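Local coordinates for protein cystalysin (Treponema denticola, PDB 1C7N) that binds pyridoxal-5'-phosphate, belongs to the class I and II aminotransferase family and forms a dimer of two-domain subunits of the PLP-dependent aminotransferase fold, at residues A[9-12]-A[17-20]; A[31-36]-A[383-388]; A[103-108]-A[199-204]; A[192-197]-A[227-232]. All coordinates share one frame; numbering follows the deposited sequence.

Overall arrangement
The four contacts fall into two pairs on opposite sides of the chain's centre. Contacts 1 and 2 share one side, their centres 14 Å apart, and they touch where Pro-35 CD packs 3.5 Å from Trp-19 CE2. Contacts 3 and 4 share the seven-stranded sheet, their centres 12 Å apart. Strands 199-203 and 230-234 are neighbours there, and Leu-200 O lies 2.7 Å from Ile-231 N, probably hydrogen-bonded. Contact 3 reaches pyridoxal-5'-phosphate through Asp-203. In contact 1 the side chain of Lys-18 stays about 11 Å from a bound pyridoxal-5'-phosphate. Contacts 2 and 4 lie farthest apart, with centres 45 Å from each other.

Contact 1 of 4, residues A[9-12]-A[17-20]; sequences ISRK and LKWD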
loop_
_atom_site.group_PDB
_atom_site.type_symbol
_atom_site.label_atom_id
_atom_site.label_comp_id
_atom_site.label_asym_id
_atom_site.label_seq_id
_atom_site.Cartn_x
_atom_site.Cartn_y
_atom_site.Cartn_z
ATOM N N ILE A 9 19.450 -0.600 20.198
ATOM C CA ILE A 9 19.303 -1.538 19.092
ATOM C C ILE A 9 20.087 -1.100 17.862
ATOM O O ILE A 9 20.529 0.043 17.766
ATOM C CB ILE A 9 17.816 -1.700 18.686
ATOM C CG1 ILE A 9 17.294 -0.391 18.089
ATOM C CG2 ILE A 9 16.984 -2.088 19.901
ATOM C CD1 ILE A 9 15.848 -0.448 17.628
ATOM N N SER A 10 20.256 -2.027 16.926
ATOM C CA SER A 10 20.961 -1.750 15.682
ATOM C C SER A 10 20.069 -2.169 14.526
ATOM O O SER A 10 19.451 -3.235 14.567
ATOM C CB SER A 10 22.274 -2.532 15.615
ATOM O OG SER A 10 22.867 -2.413 14.332
ATOM N N ARG A 11 19.993 -1.329 13.500
ATOM C CA ARG A 11 19.181 -1.635 12.331
ATOM C C ARG A 11 20.014 -1.640 11.057
ATOM O O ARG A 11 19.505 -1.408 9.960
ATOM C CB ARG A 11 18.014 -0.646 12.210
ATOM C CG ARG A 11 16.887 -0.947 13.189
ATOM C CD ARG A 11 15.559 -0.393 12.694
ATOM N NE ARG A 11 15.488 1.043 12.876
ATOM C CZ ARG A 11 14.638 1.841 12.242
ATOM N NH1 ARG A 11 13.771 1.347 11.366
ATOM N NH2 ARG A 11 14.664 3.138 12.486
ATOM N N LYS A 12 21.304 -1.916 11.221
ATOM C CA LYS A 12 22.233 -1.986 10.101
ATOM C C LYS A 12 21.849 -3.179 9.231
ATOM O O LYS A 12 21.448 -4.220 9.747
ATOM C CB LYS A 12 23.669 -2.157 10.615
ATOM C CG LYS A 12 24.713 -2.253 9.519
ATOM C CD LYS A 12 26.120 -2.348 10.091
ATOM C CE LYS A 12 27.159 -2.342 8.977
ATOM N NZ LYS A 12 28.555 -2.325 9.508
ATOM N N LEU A 17 15.433 2.369 5.754
ATOM C CA LEU A 17 15.819 3.451 4.855
ATOM C C LEU A 17 16.662 4.481 5.592
ATOM O O LEU A 17 17.588 5.061 5.021
ATOM C CB LEU A 17 14.588 4.139 4.248
ATOM C CG LEU A 17 13.773 3.343 3.225
ATOM C CD1 LEU A 17 14.697 2.678 2.208
ATOM C CD2 LEU A 17 12.980 2.300 3.942
ATOM N N LYS A 18 16.341 4.694 6.865
ATOM C CA LYS A 18 17.065 5.660 7.683
ATOM C C LYS A 18 18.516 5.253 7.901
ATOM O O LYS A 18 19.421 6.075 7.770
ATOM C CB LYS A 18 16.386 5.840 9.046
ATOM C CG LYS A 18 17.108 6.850 9.943
ATOM C CD LYS A 18 16.342 7.161 11.218
ATOM C CE LYS A 18 16.174 5.946 12.100
ATOM N NZ LYS A 18 15.355 6.273 13.307
ATOM N N TRP A 19 18.735 3.991 8.249
ATOM C CA TRP A 19 20.093 3.508 8.479
ATOM C C TRP A 19 20.876 3.349 7.174
ATOM O O TRP A 19 22.059 3.661 7.120
ATOM C CB TRP A 19 20.067 2.181 9.251
ATOM C CG TRP A 19 19.810 2.349 10.727
ATOM C CD1 TRP A 19 18.689 2.868 11.314
ATOM C CD2 TRP A 19 20.699 2.005 11.801
ATOM N NE1 TRP A 19 18.827 2.867 12.680
ATOM C CE2 TRP A 19 20.050 2.342 13.008
ATOM C CE3 TRP A 19 21.981 1.444 11.859
ATOM C CZ2 TRP A 19 20.639 2.137 14.264
ATOM C CZ3 TRP A 19 22.568 1.238 13.109
ATOM C CH2 TRP A 19 21.895 1.585 14.294
ATOM N N ASP A 20 20.230 2.861 6.121
ATOM C CA ASP A 20 20.934 2.702 4.851
ATOM C C ASP A 20 21.349 4.084 4.340
ATOM O O ASP A 20 22.393 4.232 3.702
ATOM C CB ASP A 20 20.049 1.998 3.817
ATOM C CG ASP A 20 19.721 0.561 4.208
ATOM O OD1 ASP A 20 20.408 0.002 5.092
ATOM O OD2 ASP A 20 18.779 -0.013 3.621
HETATM O O HOH W 1 19.112 -1.196 7.357
#
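Arg-11 and Trp-19 meet where the N-terminal loop folds back on the first turn of helix 17-25. Here a loop packs on a helix, near the dimer interface of a protein of the aminotransferase fold. The tight part is the indole face. CB of Arg-11 makes a CH-pi contact 3.5 Å from the centroid of the five-membered ring, 4° off its normal. Backbone N of Arg-11 lies over the same face, nearer the rim. Trp-19 has CG anti to its carbonyl carbon (chi1 -78°), and the ring reaches from the helix across the loop backbone. A bend at chi3 turns the Arg-11 guanidinium toward Lys-18, its plane 66° from the ring. Arg-11 NH2 is 3.3 Å from Lys-18 NZ. Asp-40 and Glu-42 form salt bridges with both like charges, and Glu-42 also accepts from Trp-19 NE1. Val-61 of the second subunit packs on Arg-11. The other end is looser. Ser-10 is exposed and only brushes the ring. The backbone N of Lys-12 touches the ring, but its side chain leads away. On the Arg-11 side of the ring a water lies 2.6 Å from Arg-11 O and 2.9 Å from Asp-20 OD1 and can donate to either.

Contact 2 of 4, residues A[31-36]-A[383-388]; sequences NEVVPL and LERLNK
This is a loop-to-helix contact on the outer part of the chain, in which Val-33 packs directly on Arg-385 and two waters bridge the neighbouring backbone. The loop 31-36 runs between helices 17-25 and 47-59. The helix is 376-393, the last in the chain. One side chain, Arg-385, spans most of the gap, and the nearest CA atoms, those of Val-33 and Arg-385, are still 9.5 Å apart. Val-33 meets the guanidinium with its two methyl groups. CG2 sits over the centre of one face, 3.8 Å above the plane, and Val-33 CG1 comes within 3.6 Å of Arg-385 NH2. The Arg-385 chain bends at chi3 (-59°), turning the flat group against the valine. No direct hydrogen bond crosses between the segments. One water accepts from Arg-385 NH1 at 2.7 Å and donates to Glu-32 O at 2.7 Å. The other lies at the guanidinium edge, in plane. It accepts from Arg-385 NH2 at 2.6 Å and from Val-34 N at 2.9 Å. The remaining bonds go to the end of helix 339-350 and just after it: NE donates to Ala-350 O and NH2 to Gln-351 O. Glu-32 OE2 stays 4.7 Å from Arg-385 NH1, a long approach of opposite charges. The contact ties the N-terminal part of the chain to the C-terminal helix, as in the small domain of the aminotransferase fold, which is built from both chain ends.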
loop_
_atom_site.group_PDB
_atom_site.type_symbol
_atom_site.label_atom_id
_atom_site.label_comp_id
_atom_site.label_asym_id
_atom_site.label_seq_id
_atom_site.Cartn_x
_atom_site.Cartn_y
_atom_site.Cartn_z
ATOM N N ASN A 31 30.556 1.950 14.054
ATOM C CA ASN A 31 29.528 0.947 14.339
ATOM C C ASN A 31 28.647 1.323 15.535
ATOM O O ASN A 31 27.545 0.797 15.694
ATOM C CB ASN A 31 30.174 -0.417 14.600
ATOM C CG ASN A 31 31.054 -0.880 13.451
ATOM O OD1 ASN A 31 32.072 -0.256 13.141
ATOM N ND2 ASN A 31 30.666 -1.979 12.811
ATOM N N GLU A 32 29.132 2.233 16.369
ATOM C CA GLU A 32 28.393 2.662 17.551
ATOM C C GLU A 32 27.400 3.787 17.251
ATOM O O GLU A 32 26.566 4.135 18.092
ATOM C CB GLU A 32 29.368 3.135 18.634
ATOM C CG GLU A 32 29.861 4.582 18.458
ATOM C CD GLU A 32 30.912 4.752 17.368
ATOM O OE1 GLU A 32 31.050 3.861 16.505
ATOM O OE2 GLU A 32 31.597 5.801 17.373
ATOM N N VAL A 33 27.491 4.348 16.050
ATOM C CA VAL A 33 26.623 5.450 15.649
ATOM C C VAL A 33 25.184 5.059 15.326
ATOM O O VAL A 33 24.930 4.030 14.701
ATOM C CB VAL A 33 27.220 6.192 14.429
ATOM C CG1 VAL A 33 26.290 7.330 13.988
ATOM C CG2 VAL A 33 28.593 6.742 14.791
ATOM N N VAL A 34 24.249 5.896 15.767
ATOM C CA VAL A 34 22.820 5.703 15.522
ATOM C C VAL A 34 22.300 6.988 14.875
ATOM O O VAL A 34 22.491 8.082 15.414
ATOM C CB VAL A 34 22.028 5.480 16.835
ATOM C CG1 VAL A 34 20.537 5.517 16.550
ATOM C CG2 VAL A 34 22.413 4.152 17.475
ATOM N N PRO A 35 21.632 6.876 13.715
ATOM C CA PRO A 35 21.104 8.062 13.034
ATOM C C PRO A 35 19.921 8.677 13.791
ATOM O O PRO A 35 19.107 7.956 14.372
ATOM C CB PRO A 35 20.719 7.518 11.661
ATOM C CG PRO A 35 20.270 6.113 11.976
ATOM C CD PRO A 35 21.316 5.643 12.966
ATOM N N LEU A 36 19.838 10.008 13.799
ATOM C CA LEU A 36 18.752 10.710 14.491
ATOM C C LEU A 36 18.047 11.594 13.468
ATOM O O LEU A 36 17.687 12.741 13.748
ATOM C CB LEU A 36 19.320 11.568 15.631
ATOM C CG LEU A 36 20.227 10.851 16.645
ATOM C CD1 LEU A 36 20.829 11.866 17.622
ATOM C CD2 LEU A 36 19.427 9.783 17.395
ATOM N N LEU A 383 25.419 13.390 21.527
ATOM C CA LEU A 383 25.760 14.750 21.923
ATOM C C LEU A 383 27.226 14.865 22.303
ATOM O O LEU A 383 27.852 15.892 22.054
ATOM C CB LEU A 383 24.875 15.205 23.089
ATOM C CG LEU A 383 23.380 15.293 22.766
ATOM C CD1 LEU A 383 22.589 15.546 24.036
ATOM C CD2 LEU A 383 23.142 16.397 21.744
ATOM N N GLU A 384 27.781 13.818 22.904
ATOM C CA GLU A 384 29.188 13.857 23.289
ATOM C C GLU A 384 30.087 13.815 22.050
ATOM O O GLU A 384 31.163 14.414 22.045
ATOM C CB GLU A 384 29.521 12.708 24.247
ATOM C CG GLU A 384 30.967 12.701 24.754
ATOM C CD GLU A 384 31.464 14.077 25.189
ATOM O OE1 GLU A 384 30.673 14.854 25.760
ATOM O OE2 GLU A 384 32.657 14.380 24.972
ATOM N N ARG A 385 29.659 13.111 21.003
ATOM C CA ARG A 385 30.443 13.073 19.762
ATOM C C ARG A 385 30.437 14.480 19.177
ATOM O O ARG A 385 31.456 14.978 18.692
ATOM C CB ARG A 385 29.820 12.135 18.730
ATOM C CG ARG A 385 30.282 10.709 18.800
ATOM C CD ARG A 385 30.194 10.068 17.426
ATOM N NE ARG A 385 28.835 10.095 16.880
ATOM C CZ ARG A 385 27.811 9.422 17.399
ATOM N NH1 ARG A 385 27.989 8.671 18.482
ATOM N NH2 ARG A 385 26.615 9.483 16.825
ATOM N N LEU A 386 29.264 15.102 19.222
ATOM C CA LEU A 386 29.062 16.453 18.719
ATOM C C LEU A 386 29.920 17.410 19.542
ATOM O O LEU A 386 30.570 18.306 19.003
ATOM C CB LEU A 386 27.591 16.840 18.877
ATOM C CG LEU A 386 26.947 17.882 17.964
ATOM C CD1 LEU A 386 25.913 18.654 18.783
ATOM C CD2 LEU A 386 27.979 18.825 17.387
ATOM N N ASN A 387 29.904 17.203 20.855
ATOM C CA ASN A 387 30.666 18.018 21.796
ATOM C C ASN A 387 32.141 18.071 21.406
ATOM O O ASN A 387 32.719 19.151 21.296
ATOM C CB ASN A 387 30.509 17.447 23.211
ATOM C CG ASN A 387 30.971 18.411 24.290
ATOM O OD1 ASN A 387 30.949 19.627 24.101
ATOM N ND2 ASN A 387 31.369 17.868 25.441
ATOM N N LYS A 388 32.749 16.906 21.194
ATOM C CA LYS A 388 34.157 16.854 20.809
ATOM C C LYS A 388 34.388 17.490 19.440
ATOM O O LYS A 388 35.391 18.171 19.222
ATOM C CB LYS A 388 34.668 15.411 20.795
ATOM C CG LYS A 388 34.719 14.750 22.166
ATOM C CD LYS A 388 35.785 13.664 22.210
ATOM C CE LYS A 388 35.816 12.954 23.557
ATOM N NZ LYS A 388 34.554 12.209 23.823
HETATM O O HOH W 2 26.696 6.494 19.389
HETATM O O HOH W 3 24.699 7.976 17.753
#

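Contact 3 of 4, residues A[103-108]-A[199-204]; sequences FNAVRE and MLWSDE. With PLP (pyridoxal-5'-phosphate), chain I.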
loop_
_atom_site.group_PDB
_atom_site.type_symbol
_atom_site.label_atom_id
_atom_site.label_comp_id
_atom_site.label_asym_id
_atom_site.label_seq_id
_atom_site.Cartn_x
_atom_site.Cartn_y
_atom_site.Cartn_z
ATOM N N PHE A 103 -0.942 13.370 -1.803
ATOM C CA PHE A 103 -0.772 13.425 -3.252
ATOM C C PHE A 103 -2.130 13.269 -3.916
ATOM O O PHE A 103 -2.433 13.951 -4.897
ATOM C CB PHE A 103 0.151 12.303 -3.740
ATOM C CG PHE A 103 1.587 12.716 -3.877
ATOM C CD1 PHE A 103 2.380 12.911 -2.755
ATOM C CD2 PHE A 103 2.146 12.912 -5.137
ATOM C CE1 PHE A 103 3.713 13.296 -2.880
ATOM C CE2 PHE A 103 3.477 13.298 -5.277
ATOM C CZ PHE A 103 4.262 13.489 -4.146
ATOM N N ASN A 104 -2.940 12.362 -3.375
ATOM C CA ASN A 104 -4.271 12.104 -3.903
ATOM C C ASN A 104 -5.173 13.325 -3.740
ATOM O O ASN A 104 -5.992 13.620 -4.608
ATOM C CB ASN A 104 -4.897 10.903 -3.194
ATOM C CG ASN A 104 -6.176 10.442 -3.858
ATOM O OD1 ASN A 104 -6.182 10.118 -5.047
ATOM N ND2 ASN A 104 -7.267 10.415 -3.101
ATOM N N ALA A 105 -5.024 14.031 -2.623
ATOM C CA ALA A 105 -5.832 15.219 -2.376
ATOM C C ALA A 105 -5.557 16.270 -3.451
ATOM O O ALA A 105 -6.482 16.845 -4.021
ATOM C CB ALA A 105 -5.529 15.786 -0.998
ATOM N N VAL A 106 -4.280 16.510 -3.728
ATOM C CA VAL A 106 -3.893 17.489 -4.738
ATOM C C VAL A 106 -4.398 17.044 -6.108
ATOM O O VAL A 106 -4.977 17.824 -6.863
ATOM C CB VAL A 106 -2.361 17.644 -4.796
ATOM C CG1 VAL A 106 -1.972 18.587 -5.928
ATOM C CG2 VAL A 106 -1.847 18.170 -3.463
ATOM N N ARG A 107 -4.183 15.773 -6.410
ATOM C CA ARG A 107 -4.596 15.199 -7.680
ATOM C C ARG A 107 -6.082 15.405 -7.968
ATOM O O ARG A 107 -6.460 15.847 -9.052
ATOM C CB ARG A 107 -4.268 13.703 -7.685
ATOM C CG ARG A 107 -4.666 12.955 -8.949
ATOM C CD ARG A 107 -4.114 11.530 -8.936
ATOM N NE ARG A 107 -2.676 11.518 -8.671
ATOM C CZ ARG A 107 -2.126 11.168 -7.510
ATOM N NH1 ARG A 107 -2.889 10.788 -6.490
ATOM N NH2 ARG A 107 -0.808 11.212 -7.363
ATOM N N GLU A 108 -6.918 15.102 -6.980
ATOM C CA GLU A 108 -8.365 15.197 -7.137
ATOM C C GLU A 108 -9.025 16.568 -7.006
ATOM O O GLU A 108 -9.897 16.907 -7.802
ATOM C CB GLU A 108 -9.038 14.220 -6.164
ATOM C CG GLU A 108 -10.561 14.214 -6.195
ATOM C CD GLU A 108 -11.124 13.960 -7.582
ATOM O OE1 GLU A 108 -10.545 13.135 -8.319
ATOM O OE2 GLU A 108 -12.153 14.575 -7.930
ATOM N N MET A 199 -10.168 24.944 0.657
ATOM C CA MET A 199 -10.530 23.673 1.246
ATOM C C MET A 199 -9.497 23.528 2.357
ATOM O O MET A 199 -8.488 24.231 2.343
ATOM C CB MET A 199 -10.361 22.575 0.195
ATOM C CG MET A 199 -11.095 21.294 0.493
ATOM S SD MET A 199 -11.142 20.245 -0.971
ATOM C CE MET A 199 -11.615 18.688 -0.231
ATOM N N LEU A 200 -9.735 22.653 3.327
ATOM C CA LEU A 200 -8.760 22.462 4.399
ATOM C C LEU A 200 -8.248 21.027 4.450
ATOM O O LEU A 200 -9.022 20.092 4.658
ATOM C CB LEU A 200 -9.355 22.822 5.767
ATOM C CG LEU A 200 -8.420 22.527 6.951
ATOM C CD1 LEU A 200 -7.188 23.427 6.876
ATOM C CD2 LEU A 200 -9.148 22.742 8.259
ATOM N N TRP A 201 -6.943 20.863 4.251
ATOM C CA TRP A 201 -6.310 19.550 4.306
ATOM C C TRP A 201 -5.396 19.596 5.528
ATOM O O TRP A 201 -4.287 20.121 5.457
ATOM C CB TRP A 201 -5.476 19.282 3.048
ATOM C CG TRP A 201 -6.218 19.450 1.748
ATOM C CD1 TRP A 201 -7.574 19.411 1.555
ATOM C CD2 TRP A 201 -5.637 19.664 0.456
ATOM N NE1 TRP A 201 -7.869 19.588 0.224
ATOM C CE2 TRP A 201 -6.700 19.747 -0.473
ATOM C CE3 TRP A 201 -4.320 19.795 -0.008
ATOM C CZ2 TRP A 201 -6.487 19.955 -1.835
ATOM C CZ3 TRP A 201 -4.106 20.003 -1.361
ATOM C CH2 TRP A 201 -5.185 20.080 -2.261
ATOM N N SER A 202 -5.870 19.048 6.641
ATOM C CA SER A 202 -5.117 19.058 7.889
ATOM C C SER A 202 -4.402 17.748 8.212
ATOM O O SER A 202 -5.043 16.723 8.480
ATOM C CB SER A 202 -6.051 19.431 9.040
ATOM O OG SER A 202 -5.324 19.685 10.224
ATOM N N ASP A 203 -3.070 17.794 8.182
ATOM C CA ASP A 203 -2.243 16.626 8.478
ATOM C C ASP A 203 -1.946 16.635 9.973
ATOM O O ASP A 203 -1.146 17.439 10.460
ATOM C CB ASP A 203 -0.941 16.682 7.666
ATOM C CG ASP A 203 -0.047 15.465 7.878
ATOM O OD1 ASP A 203 0.914 15.286 7.087
ATOM O OD2 ASP A 203 -0.284 14.691 8.834
ATOM N N GLU A 204 -2.607 15.743 10.702
ATOM C CA GLU A 204 -2.430 15.669 12.144
ATOM C C GLU A 204 -1.885 14.301 12.554
ATOM O O GLU A 204 -2.282 13.741 13.581
ATOM C CB GLU A 204 -3.773 15.956 12.836
ATOM C CG GLU A 204 -4.551 17.103 12.166
ATOM C CD GLU A 204 -5.665 17.689 13.022
ATOM O OE1 GLU A 204 -6.115 17.026 13.981
ATOM O OE2 GLU A 204 -6.105 18.819 12.722
HETATM N N1 PLP I . 3.040 13.872 7.564
HETATM C C2 PLP I . 4.026 14.413 8.413
HETATM C C2A PLP I . 3.831 15.874 8.776
HETATM C C3 PLP I . 5.039 13.477 8.908
HETATM O O3 PLP I . 6.003 14.072 9.612
HETATM C C4 PLP I . 4.954 12.107 8.562
HETATM C C4A PLP I . 5.887 11.124 9.112
HETATM C C5 PLP I . 3.830 11.663 7.679
HETATM C C6 PLP I . 2.925 12.558 7.186
HETATM C C5A PLP I . 3.569 10.160 7.642
HETATM O O4P PLP I . 3.544 9.436 6.476
HETATM P P PLP I . 3.132 7.881 6.714
HETATM O O1P PLP I . 3.515 7.270 5.444
HETATM O O2P PLP I . 1.634 7.824 6.951
HETATM O O3P PLP I . 3.872 7.317 7.848
#
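Trp-201 has CG anti to its carbonyl carbon (chi1 -54°), which lays the indole across helix 98-109 against Ala-105 and Val-106. Val-106 places CG2 anti to its own carbonyl carbon, and this methyl meets the ring. The contact is helix-on-sheet packing in the large domain of the PLP-dependent aminotransferase fold. Strand 199-203 lies within the seven-stranded mixed sheet, and the helix covers one of its faces. CB of Ala-105 stands over the centre of the six-membered ring, 4.1 Å from its centroid and 8° off the normal, a CH-pi contact. Consistent with a small side chain here, the CA atoms of Ala-105 and Trp-201 are 8.0 Å apart. CG2 of Val-106 reaches Trp-201 CZ3 at 3.6 Å, and the two side chains cross at about a right angle. Carbonyl O of Ala-105 also touches CZ2. No hydrogen bond joins the segments. Trp-201 NE1 makes a weak bond within its own strand, to Met-199 SD at the ring edge. Ile-231 and Phe-233 of one neighbouring strand and Ala-167 and Leu-169 of the other also pack on Trp-201. All three touching residues are buried. The same strand carries Asp-203 to pyridoxal-5'-phosphate. Asp-203 OD2 accepts from Ile-205 N, which helps to position the carboxylate. Asp-203 OD1 lies 2.6 Å from N1 of pyridoxal-5'-phosphate.

Contact 4 of 4, residues A[192-197]-A[227-232]; sequences IVLKSD and ADKTIT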
loop_
_atom_site.group_PDB
_atom_site.type_symbol
_atom_site.label_atom_id
_atom_site.label_comp_id
_atom_site.label_asym_id
_atom_site.label_seq_id
_atom_site.Cartn_x
_atom_site.Cartn_y
_atom_site.Cartn_z
ATOM N N ILE A 192 -10.502 32.703 8.306
ATOM C CA ILE A 192 -9.918 32.984 7.003
ATOM C C ILE A 192 -10.371 31.931 5.987
ATOM O O ILE A 192 -10.688 32.251 4.839
ATOM C CB ILE A 192 -8.370 32.978 7.072
ATOM C CG1 ILE A 192 -7.883 34.105 7.984
ATOM C CG2 ILE A 192 -7.779 33.117 5.673
ATOM C CD1 ILE A 192 -6.379 34.159 8.139
ATOM N N VAL A 193 -10.408 30.675 6.417
ATOM C CA VAL A 193 -10.817 29.585 5.536
ATOM C C VAL A 193 -12.288 29.656 5.136
ATOM O O VAL A 193 -12.611 29.567 3.953
ATOM C CB VAL A 193 -10.550 28.210 6.185
ATOM C CG1 VAL A 193 -11.150 27.098 5.324
ATOM C CG2 VAL A 193 -9.046 27.999 6.337
ATOM N N LEU A 194 -13.173 29.806 6.118
ATOM C CA LEU A 194 -14.608 29.880 5.853
ATOM C C LEU A 194 -14.980 31.124 5.048
ATOM O O LEU A 194 -16.009 31.152 4.371
ATOM C CB LEU A 194 -15.387 29.867 7.169
ATOM C CG LEU A 194 -15.219 28.627 8.054
ATOM C CD1 LEU A 194 -16.057 28.789 9.310
ATOM C CD2 LEU A 194 -15.631 27.378 7.284
ATOM N N LYS A 195 -14.130 32.143 5.129
ATOM C CA LYS A 195 -14.314 33.410 4.425
ATOM C C LYS A 195 -13.969 33.300 2.941
ATOM O O LYS A 195 -14.413 34.112 2.125
ATOM C CB LYS A 195 -13.435 34.479 5.076
ATOM C CG LYS A 195 -13.083 35.657 4.186
ATOM C CD LYS A 195 -11.875 36.419 4.735
ATOM C CE LYS A 195 -10.631 35.531 4.799
ATOM N NZ LYS A 195 -10.265 34.940 3.475
ATOM N N SER A 196 -13.172 32.296 2.594
ATOM C CA SER A 196 -12.755 32.086 1.213
ATOM C C SER A 196 -13.286 30.759 0.691
ATOM O O SER A 196 -14.091 30.103 1.348
ATOM C CB SER A 196 -11.233 32.087 1.125
ATOM O OG SER A 196 -10.700 30.990 1.844
ATOM N N ASP A 197 -12.828 30.366 -0.495
ATOM C CA ASP A 197 -13.259 29.107 -1.088
ATOM C C ASP A 197 -12.187 28.042 -0.897
ATOM O O ASP A 197 -12.163 27.036 -1.609
ATOM C CB ASP A 197 -13.546 29.278 -2.585
ATOM C CG ASP A 197 -14.646 30.286 -2.860
ATOM O OD1 ASP A 197 -15.674 30.259 -2.147
ATOM O OD2 ASP A 197 -14.487 31.099 -3.798
ATOM N N ALA A 227 -15.648 21.617 9.021
ATOM C CA ALA A 227 -15.545 20.172 8.820
ATOM C C ALA A 227 -16.175 19.751 7.494
ATOM O O ALA A 227 -15.780 18.747 6.904
ATOM C CB ALA A 227 -16.223 19.428 9.974
ATOM N N ASP A 228 -17.162 20.520 7.040
ATOM C CA ASP A 228 -17.852 20.239 5.781
ATOM C C ASP A 228 -16.918 20.312 4.571
ATOM O O ASP A 228 -17.200 19.723 3.531
ATOM C CB ASP A 228 -19.013 21.220 5.582
ATOM C CG ASP A 228 -20.231 20.870 6.422
ATOM O OD1 ASP A 228 -21.126 21.736 6.547
ATOM O OD2 ASP A 228 -20.305 19.737 6.943
ATOM N N LYS A 229 -15.813 21.040 4.697
ATOM C CA LYS A 229 -14.871 21.133 3.590
ATOM C C LYS A 229 -13.432 20.843 4.013
ATOM O O LYS A 229 -12.483 21.385 3.452
ATOM C CB LYS A 229 -14.959 22.506 2.915
ATOM C CG LYS A 229 -14.576 23.698 3.774
ATOM C CD LYS A 229 -14.575 24.952 2.910
ATOM C CE LYS A 229 -14.081 26.175 3.659
ATOM N NZ LYS A 229 -13.920 27.332 2.720
ATOM N N THR A 230 -13.284 19.969 5.001
ATOM C CA THR A 230 -11.966 19.591 5.504
ATOM C C THR A 230 -11.659 18.109 5.291
ATOM O O THR A 230 -12.549 17.259 5.350
ATOM C CB THR A 230 -11.840 19.872 7.027
ATOM O OG1 THR A 230 -12.012 21.273 7.280
ATOM C CG2 THR A 230 -10.467 19.424 7.550
ATOM N N ILE A 231 -10.389 17.820 5.033
ATOM C CA ILE A 231 -9.904 16.455 4.880
ATOM C C ILE A 231 -8.829 16.375 5.956
ATOM O O ILE A 231 -7.859 17.126 5.913
ATOM C CB ILE A 231 -9.231 16.203 3.512
ATOM C CG1 ILE A 231 -10.277 16.175 2.394
ATOM C CG2 ILE A 231 -8.470 14.888 3.557
ATOM C CD1 ILE A 231 -9.676 16.049 0.998
ATOM N N THR A 232 -9.016 15.493 6.930
ATOM C CA THR A 232 -8.048 15.357 8.010
ATOM C C THR A 232 -7.294 14.039 7.904
ATOM O O THR A 232 -7.904 12.965 7.892
ATOM C CB THR A 232 -8.736 15.439 9.392
ATOM O OG1 THR A 232 -9.356 16.725 9.545
ATOM C CG2 THR A 232 -7.719 15.245 10.500
HETATM O O HOH W 4 -16.897 28.595 3.842
#
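The carbonyl oxygen of Val-193 is gripped by two donors at the end of helix 183-195. Val-193 O accepts from Lys-229 NZ at 2.9 Å and from Ser-196 N at 3.1 Å. The donors arrive from opposite faces of the carbonyl plane, and the lysine nitrogen stands 50° out of that plane. The Lys-229 chain leaves its backbone with CG between N and the carbonyl carbon (chi1 64°) and then runs fully extended to the helix. Lys-229 NZ also lies 3.1 Å from Ser-196 O, and it donates to Leu-198 O just beyond the helix. The ammonium thus sits among carbonyl oxygens at a helix C-terminus, where the helix dipole would probably favour its positive charge. The apolar part of the side chain packs too. Lys-229 CE presses on Val-193 CG1 at 3.5 Å, a tight carbon contact, and meets Leu-194 CD2 more loosely. A water donates to Leu-194 O at 2.8 Å and accepts only weakly from NZ. Leu-226 of helix 224-227 also packs on Val-193 and Leu-194. The contact joins the end of a helix to the residue before strand 230-234, as part of the alternating helix-and-strand large domain of the aminotransferase fold.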